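Local coordinates for ribosomal RNA small subunit methyltransferase E (Bacillus subtilis, PDB 1VHK), which probably methylates N3 of a specific uridine in 16S ribosomal RNA, using S-adenosyl-L-methionine as methyl donor and acting on the assembled 30S subunit, at residues A[92-97]-A[206-211]; A[227-232]-A[240-245]. All coordinates share one frame; numbering follows the deposited sequence.

Contact 1 of 2, residues A[92-97]-A[206-211]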
ATOM      1  N   GLY A  92      -9.635   9.856 -14.134  1.00 44.21           N
ATOM      2  CA  GLY A  92     -10.619   8.983 -13.500  1.00 42.97           C
ATOM      3  C   GLY A  92     -10.728   9.362 -12.026  1.00 42.35           C
ATOM      4  O   GLY A  92     -10.761  10.542 -11.689  1.00 43.15           O
ATOM      5  N   ASP A  93     -10.749   8.368 -11.171  1.00 41.89           N
ATOM      6  CA  ASP A  93     -10.790   8.546  -9.740  1.00 42.40           C
ATOM      7  C   ASP A  93      -9.542   7.988  -9.050  1.00 42.10           C
ATOM      8  O   ASP A  93      -9.625   7.582  -7.880  1.00 42.94           O
ATOM      9  CB  ASP A  93     -12.002   7.791  -9.163  1.00 50.36           C
ATOM     10  CG  ASP A  93     -13.285   8.567  -9.349  1.00 57.09           C
ATOM     11  OD1 ASP A  93     -13.413   9.663  -8.761  1.00 57.56           O
ATOM     12  OD2 ASP A  93     -14.162   8.085 -10.108  1.00 63.34           O
ATOM     13  N   LYS A  94      -8.366   8.092  -9.657  1.00 39.86           N
ATOM     14  CA  LYS A  94      -7.134   7.569  -9.096  1.00 36.20           C
ATOM     15  C   LYS A  94      -6.664   8.301  -7.859  1.00 34.48           C
ATOM     16  O   LYS A  94      -5.985   7.731  -6.988  1.00 33.43           O
ATOM     17  CB  LYS A  94      -6.050   7.546 -10.177  1.00 34.01           C
ATOM     18  CG  LYS A  94      -6.347   6.602 -11.322  1.00 31.00           C
ATOM     19  CD  LYS A  94      -5.600   7.013 -12.577  1.00 33.39           C
ATOM     20  CE  LYS A  94      -5.715   5.966 -13.665  1.00 31.67           C
ATOM     21  NZ  LYS A  94      -5.430   6.513 -15.010  1.00 33.44           N
ATOM     22  N   LEU A  95      -7.083   9.558  -7.701  1.00 32.39           N
ATOM     23  CA  LEU A  95      -6.708  10.326  -6.527  1.00 31.01           C
ATOM     24  C   LEU A  95      -7.328   9.761  -5.261  1.00 33.00           C
ATOM     25  O   LEU A  95      -6.678   9.769  -4.211  1.00 34.86           O
ATOM     26  CB  LEU A  95      -7.000  11.787  -6.652  1.00 24.32           C
ATOM     27  CG  LEU A  95      -5.968  12.810  -6.262  1.00 26.32           C
ATOM     28  CD1 LEU A  95      -6.638  14.064  -5.700  1.00 28.53           C
ATOM     29  CD2 LEU A  95      -4.904  12.306  -5.314  1.00 26.65           C
ATOM     30  N   GLU A  96      -8.547   9.255  -5.329  1.00 35.05           N
ATOM     31  CA  GLU A  96      -9.193   8.650  -4.168  1.00 36.55           C
ATOM     32  C   GLU A  96      -8.443   7.374  -3.754  1.00 34.28           C
ATOM     33  O   GLU A  96      -8.312   7.138  -2.569  1.00 33.74           O
ATOM     34  CB  GLU A  96     -10.652   8.298  -4.434  1.00 42.47           C
ATOM     35  CG  GLU A  96     -11.598   9.471  -4.546  1.00 48.26           C
ATOM     36  CD  GLU A  96     -13.035   9.028  -4.761  1.00 52.64           C
ATOM     37  OE1 GLU A  96     -13.294   7.809  -4.634  1.00 56.55           O
ATOM     38  OE2 GLU A  96     -13.917   9.868  -5.039  1.00 54.03           O
ATOM     39  N   TRP A  97      -7.965   6.609  -4.716  1.00 33.41           N
ATOM     40  CA  TRP A  97      -7.214   5.387  -4.430  1.00 34.26           C
ATOM     41  C   TRP A  97      -5.878   5.753  -3.796  1.00 31.94           C
ATOM     42  O   TRP A  97      -5.409   5.151  -2.846  1.00 29.74           O
ATOM     43  CB  TRP A  97      -6.980   4.605  -5.727  1.00 44.96           C
ATOM     44  CG  TRP A  97      -7.061   3.119  -5.589  1.00 55.62           C
ATOM     45  CD1 TRP A  97      -8.206   2.374  -5.439  1.00 59.44           C
ATOM     46  CD2 TRP A  97      -5.976   2.179  -5.588  1.00 60.32           C
ATOM     47  NE1 TRP A  97      -7.895   1.037  -5.328  1.00 61.25           N
ATOM     48  CE2 TRP A  97      -6.533   0.891  -5.429  1.00 61.71           C
ATOM     49  CE3 TRP A  97      -4.582   2.305  -5.696  1.00 58.88           C
ATOM     50  CZ2 TRP A  97      -5.751  -0.265  -5.389  1.00 62.01           C
ATOM     51  CZ3 TRP A  97      -3.825   1.160  -5.659  1.00 59.88           C
ATOM     52  CH2 TRP A  97      -4.402  -0.110  -5.493  1.00 61.29           C
ATOM     53  N   GLY A 206       4.443  12.438 -10.938  1.00 31.63           N
ATOM     54  CA  GLY A 206       3.768  13.096 -12.085  1.00 35.61           C
ATOM     55  C   GLY A 206       2.470  12.326 -12.376  1.00 36.91           C
ATOM     56  O   GLY A 206       2.221  11.316 -11.736  1.00 36.14           O
ATOM     57  N   PRO A 207       1.705  12.800 -13.342  1.00 37.02           N
ATOM     58  CA  PRO A 207       0.439  12.178 -13.737  1.00 37.51           C
ATOM     59  C   PRO A 207       0.679  11.108 -14.791  1.00 38.76           C
ATOM     60  O   PRO A 207       1.844  10.783 -15.045  1.00 37.13           O
ATOM     61  CB  PRO A 207      -0.318  13.347 -14.362  1.00 37.78           C
ATOM     62  CG  PRO A 207       0.752  14.181 -14.989  1.00 36.12           C
ATOM     63  CD  PRO A 207       1.934  14.068 -14.057  1.00 36.31           C
ATOM     64  N   GLU A 208      -0.368  10.492 -15.320  1.00 40.00           N
ATOM     65  CA  GLU A 208      -0.231   9.450 -16.334  1.00 42.35           C
ATOM     66  C   GLU A 208       0.853   9.799 -17.347  1.00 44.28           C
ATOM     67  O   GLU A 208       1.682   8.982 -17.734  1.00 44.14           O
ATOM     68  CB  GLU A 208      -1.542   9.228 -17.084  1.00 42.13           C
ATOM     69  CG  GLU A 208      -2.650   8.569 -16.297  1.00 42.46           C
ATOM     70  CD  GLU A 208      -3.407   9.471 -15.362  1.00 39.52           C
ATOM     71  OE1 GLU A 208      -3.118  10.673 -15.296  1.00 38.50           O
ATOM     72  OE2 GLU A 208      -4.297   8.964 -14.636  1.00 40.83           O
ATOM     73  N   GLY A 209       0.786  11.030 -17.877  1.00 45.76           N
ATOM     74  CA  GLY A 209       1.804  11.497 -18.787  1.00 46.83           C
ATOM     75  C   GLY A 209       3.176  11.512 -18.126  1.00 47.72           C
ATOM     76  O   GLY A 209       4.165  11.230 -18.806  1.00 49.37           O
ATOM     77  N   GLY A 210       3.266  11.899 -16.865  1.00 48.15           N
ATOM     78  CA  GLY A 210       4.561  11.925 -16.172  1.00 48.69           C
ATOM     79  C   GLY A 210       5.068  13.355 -16.058  1.00 48.84           C
ATOM     80  O   GLY A 210       4.591  14.240 -16.779  1.00 48.93           O
ATOM     81  N   LEU A 211       5.976  13.611 -15.121  1.00 49.04           N
ATOM     82  CA  LEU A 211       6.510  14.978 -15.000  1.00 50.24           C
ATOM     83  C   LEU A 211       7.227  15.342 -16.300  1.00 50.70           C
ATOM     84  O   LEU A 211       7.489  14.482 -17.144  1.00 51.44           O
ATOM     85  CB  LEU A 211       7.411  15.147 -13.803  1.00 49.04           C
ATOM     86  CG  LEU A 211       6.752  15.058 -12.416  1.00 46.52           C
ATOM     87  CD1 LEU A 211       7.765  14.622 -11.376  1.00 44.42           C
ATOM     88  CD2 LEU A 211       6.126  16.394 -12.048  1.00 44.62           C
TER

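Contact 2 of 2, residues A[227-232]-A[240-245]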
ATOM      1  N   CYS A 227      14.779  10.301  -8.032  1.00 35.89           N
ATOM      2  CA  CYS A 227      15.021   8.958  -7.572  1.00 33.51           C
ATOM      3  C   CYS A 227      14.156   7.941  -8.330  1.00 33.83           C
ATOM      4  O   CYS A 227      12.969   8.206  -8.587  1.00 34.69           O
ATOM      5  CB  CYS A 227      14.623   8.783  -6.095  1.00 31.29           C
ATOM      6  SG  CYS A 227      15.586   9.682  -4.905  1.00 34.47           S
ATOM      7  N   GLY A 228      14.755   6.787  -8.584  1.00 30.03           N
ATOM      8  CA  GLY A 228      14.016   5.712  -9.222  1.00 28.33           C
ATOM      9  C   GLY A 228      13.411   4.859  -8.084  1.00 28.72           C
ATOM     10  O   GLY A 228      13.975   4.873  -6.987  1.00 28.91           O
ATOM     11  N   LEU A 229      12.299   4.218  -8.337  1.00 27.14           N
ATOM     12  CA  LEU A 229      11.597   3.403  -7.361  1.00 27.05           C
ATOM     13  C   LEU A 229      11.535   1.953  -7.835  1.00 27.59           C
ATOM     14  O   LEU A 229      10.465   1.343  -7.850  1.00 27.85           O
ATOM     15  CB  LEU A 229      10.154   3.950  -7.237  1.00 25.00           C
ATOM     16  CG  LEU A 229      10.052   5.352  -6.635  1.00 24.59           C
ATOM     17  CD1 LEU A 229       8.610   5.715  -6.359  1.00 22.72           C
ATOM     18  CD2 LEU A 229      10.896   5.449  -5.354  1.00 21.74           C
ATOM     19  N   GLY A 230      12.676   1.454  -8.300  1.00 27.06           N
ATOM     20  CA  GLY A 230      12.777   0.107  -8.867  1.00 24.52           C
ATOM     21  C   GLY A 230      12.843   0.232 -10.391  1.00 25.48           C
ATOM     22  O   GLY A 230      12.584   1.293 -10.972  1.00 24.60           O
ATOM     23  N   PRO A 231      13.188  -0.850 -11.071  1.00 26.44           N
ATOM     24  CA  PRO A 231      13.348  -0.856 -12.512  1.00 26.60           C
ATOM     25  C   PRO A 231      12.048  -0.984 -13.272  1.00 29.52           C
ATOM     26  O   PRO A 231      12.022  -0.903 -14.515  1.00 30.04           O
ATOM     27  CB  PRO A 231      14.226  -2.068 -12.768  1.00 24.95           C
ATOM     28  CG  PRO A 231      13.963  -2.989 -11.634  1.00 25.07           C
ATOM     29  CD  PRO A 231      13.579  -2.145 -10.451  1.00 25.89           C
ATOM     30  N   ARG A 232      10.967  -1.345 -12.565  1.00 29.97           N
ATOM     31  CA  ARG A 232       9.698  -1.509 -13.283  1.00 30.55           C
ATOM     32  C   ARG A 232       8.987  -0.156 -13.361  1.00 30.52           C
ATOM     33  O   ARG A 232       9.017   0.570 -12.362  1.00 29.58           O
ATOM     34  CB  ARG A 232       8.839  -2.538 -12.547  1.00 31.93           C
ATOM     35  CG  ARG A 232       9.013  -3.978 -12.962  1.00 30.21           C
ATOM     36  CD  ARG A 232       8.547  -4.957 -11.868  1.00 26.22           C
ATOM     37  NE  ARG A 232       9.671  -5.211 -10.966  1.00 30.23           N
ATOM     38  CZ  ARG A 232       9.922  -4.542  -9.868  1.00 36.26           C
ATOM     39  NH1 ARG A 232       9.067  -3.558  -9.496  1.00 44.31           N
ATOM     40  NH2 ARG A 232      10.974  -4.783  -9.119  1.00 35.40           N
ATOM     41  N   PRO A 240       3.388   6.028  -5.317  1.00 22.55           N
ATOM     42  CA  PRO A 240       3.350   6.442  -3.933  1.00 22.71           C
ATOM     43  C   PRO A 240       3.133   5.294  -2.943  1.00 22.11           C
ATOM     44  O   PRO A 240       3.497   5.401  -1.765  1.00 19.78           O
ATOM     45  CB  PRO A 240       2.198   7.407  -3.838  1.00 22.30           C
ATOM     46  CG  PRO A 240       1.671   7.616  -5.179  1.00 23.16           C
ATOM     47  CD  PRO A 240       2.335   6.666  -6.122  1.00 23.63           C
ATOM     48  N   LEU A 241       2.478   4.241  -3.389  1.00 21.98           N
ATOM     49  CA  LEU A 241       2.195   3.081  -2.554  1.00 24.44           C
ATOM     50  C   LEU A 241       3.490   2.308  -2.266  1.00 24.89           C
ATOM     51  O   LEU A 241       3.809   2.072  -1.110  1.00 23.02           O
ATOM     52  CB  LEU A 241       1.194   2.184  -3.272  1.00 26.97           C
ATOM     53  CG  LEU A 241      -0.284   2.430  -2.985  1.00 31.10           C
ATOM     54  CD1 LEU A 241      -0.610   3.903  -2.691  1.00 28.35           C
ATOM     55  CD2 LEU A 241      -1.098   1.919  -4.160  1.00 32.30           C
ATOM     56  N   TYR A 242       4.244   2.056  -3.329  1.00 24.21           N
ATOM     57  CA  TYR A 242       5.585   1.494  -3.213  1.00 25.67           C
ATOM     58  C   TYR A 242       6.430   2.338  -2.257  1.00 26.82           C
ATOM     59  O   TYR A 242       7.065   1.861  -1.303  1.00 25.40           O
ATOM     60  CB  TYR A 242       6.221   1.532  -4.614  1.00 26.55           C
ATOM     61  CG  TYR A 242       7.632   1.038  -4.709  1.00 27.85           C
ATOM     62  CD1 TYR A 242       7.877  -0.222  -5.246  1.00 28.91           C
ATOM     63  CD2 TYR A 242       8.725   1.801  -4.284  1.00 27.48           C
ATOM     64  CE1 TYR A 242       9.163  -0.718  -5.352  1.00 30.57           C
ATOM     65  CE2 TYR A 242      10.010   1.311  -4.372  1.00 28.99           C
ATOM     66  CZ  TYR A 242      10.227   0.055  -4.913  1.00 31.51           C
ATOM     67  OH  TYR A 242      11.500  -0.460  -5.025  1.00 31.64           O
ATOM     68  N   ALA A 243       6.480   3.652  -2.565  1.00 26.03           N
ATOM     69  CA  ALA A 243       7.237   4.554  -1.715  1.00 26.31           C
ATOM     70  C   ALA A 243       6.835   4.484  -0.253  1.00 25.20           C
ATOM     71  O   ALA A 243       7.721   4.476   0.606  1.00 26.66           O
ATOM     72  CB  ALA A 243       7.126   6.003  -2.195  1.00 25.57           C
ATOM     73  N   LEU A 244       5.544   4.479   0.098  1.00 23.89           N
ATOM     74  CA  LEU A 244       5.221   4.515   1.528  1.00 23.23           C
ATOM     75  C   LEU A 244       5.595   3.152   2.146  1.00 23.70           C
ATOM     76  O   LEU A 244       6.027   3.105   3.285  1.00 24.85           O
ATOM     77  CB  LEU A 244       3.822   4.839   1.852  1.00 22.60           C
ATOM     78  CG  LEU A 244       3.171   6.165   2.035  1.00 24.38           C
ATOM     79  CD1 LEU A 244       4.133   7.286   2.323  1.00 17.70           C
ATOM     80  CD2 LEU A 244       2.204   6.491   0.888  1.00 16.89           C
ATOM     81  N   SER A 245       5.331   2.093   1.400  1.00 21.57           N
ATOM     82  CA  SER A 245       5.602   0.750   1.829  1.00 21.01           C
ATOM     83  C   SER A 245       7.088   0.533   2.055  1.00 20.74           C
ATOM     84  O   SER A 245       7.446   0.018   3.121  1.00 22.58           O
ATOM     85  CB  SER A 245       5.045  -0.287   0.825  1.00 22.86           C
ATOM     86  OG  SER A 245       3.629  -0.113   0.730  1.00 16.64           O
TER

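Contact 1 of 2, residues A[92-97]-A[206-211]
K94 and E208 form a salt bridge across the surface of the SPOUT methyltransferase domain, tying the first turn of helix 94-104 to the glycine-rich loop that follows strand 200-205. In SPOUT enzymes such loops form a C-terminal trefoil knot that holds S-adenosylmethionine, and loop 206-210 is probably part of it. The backbones stay well apart: the closest CA atoms, those of K94 and P207, are 10.0 Å from each other, and two long charged side chains reaching out from opposite directions bridge the gap. Lysine suits its end because its chain, extended beyond CG (chi3 171°), delivers NZ far from the helix. Glutamate supplies the complementary charge, and the bend at chi2 (79°) turns its carboxylate so that OE2 faces K94.

The close part of this contact is confined to that ion pair, where K94 NZ donates to E208 OE2 at 2.7 Å. Around it the packing is sparse, and both residues remain partly open to solvent. Firmer burial lies on other surfaces: L95 packs against P90 and W134, and P207 against A115. E208 OE2 also accepts from K91 N, while K94 NZ approaches that oxygen on its anti lone pair, directed away from OE1.

Contact 2 of 2, residues A[227-232]-A[240-245]
This is a buried loop-to-helix contact in the SPOUT domain, where L229 and G230, in the loop after strand 225-227, meet Y242 and A243 near the start of helix 239-253. A loop that leads from the last strand of the sheet into the C-terminal helix is consistent with the trefoil knot of SPOUT methyltransferases, and here this helix helps to form the dimer interface. The centre of the contact is the phenol ring of Y242, laid beneath the backbone of L229. The carbonyl oxygen of L229 packs closely over one ring face, 3.2 Å above the plane and displaced toward the rim nearest the hydroxyl. The apolar part is made by L229 CB, which lies 3.9 Å from Y242 CE2. The ring reaches the loop because Y242 CG is anti to the backbone N (chi1 178°). Tyrosine suits the place because its flat ring fills the gap between helix and loop while its hydroxyl extends to the other subunit. The methyl of A243 lies alongside L229 CD1 at the limit of contact, and so small a residue lets helix and loop come near, the CA atoms of L229 and A243 being 7.2 Å apart. G230, at positive phi (103°), carries the turn past the phenol with no side chain of its own.

The polar end of the tyrosine points to the second subunit, where OH is hydrogen-bonded to S248 OG; nearby, R232 makes a salt bridge to E252 of that subunit. F188 of helix 187-193 packs on both L229 and A243, while P240 and L244 place the helix against strand 82-88.

How the contacts relate
Contact 1 is a surface contact made by one ion pair, whereas contact 2 is buried and relies on an aromatic face, aliphatic carbons and a backbone carbonyl. Their chemistry follows their places: charged chains span a wide gap near solvent, and apolar groups fill the interior beside the dimer interface. Each joins a helix to a loop following a strand of the same parallel sheet, but the helices and loops differ. With centres about 15 Å apart, the two contacts meet through their helices, where W97 CZ3 packs against L241 CD2. Both helices also face the second subunit, W97 stacking edge-to-face with W97 of that chain.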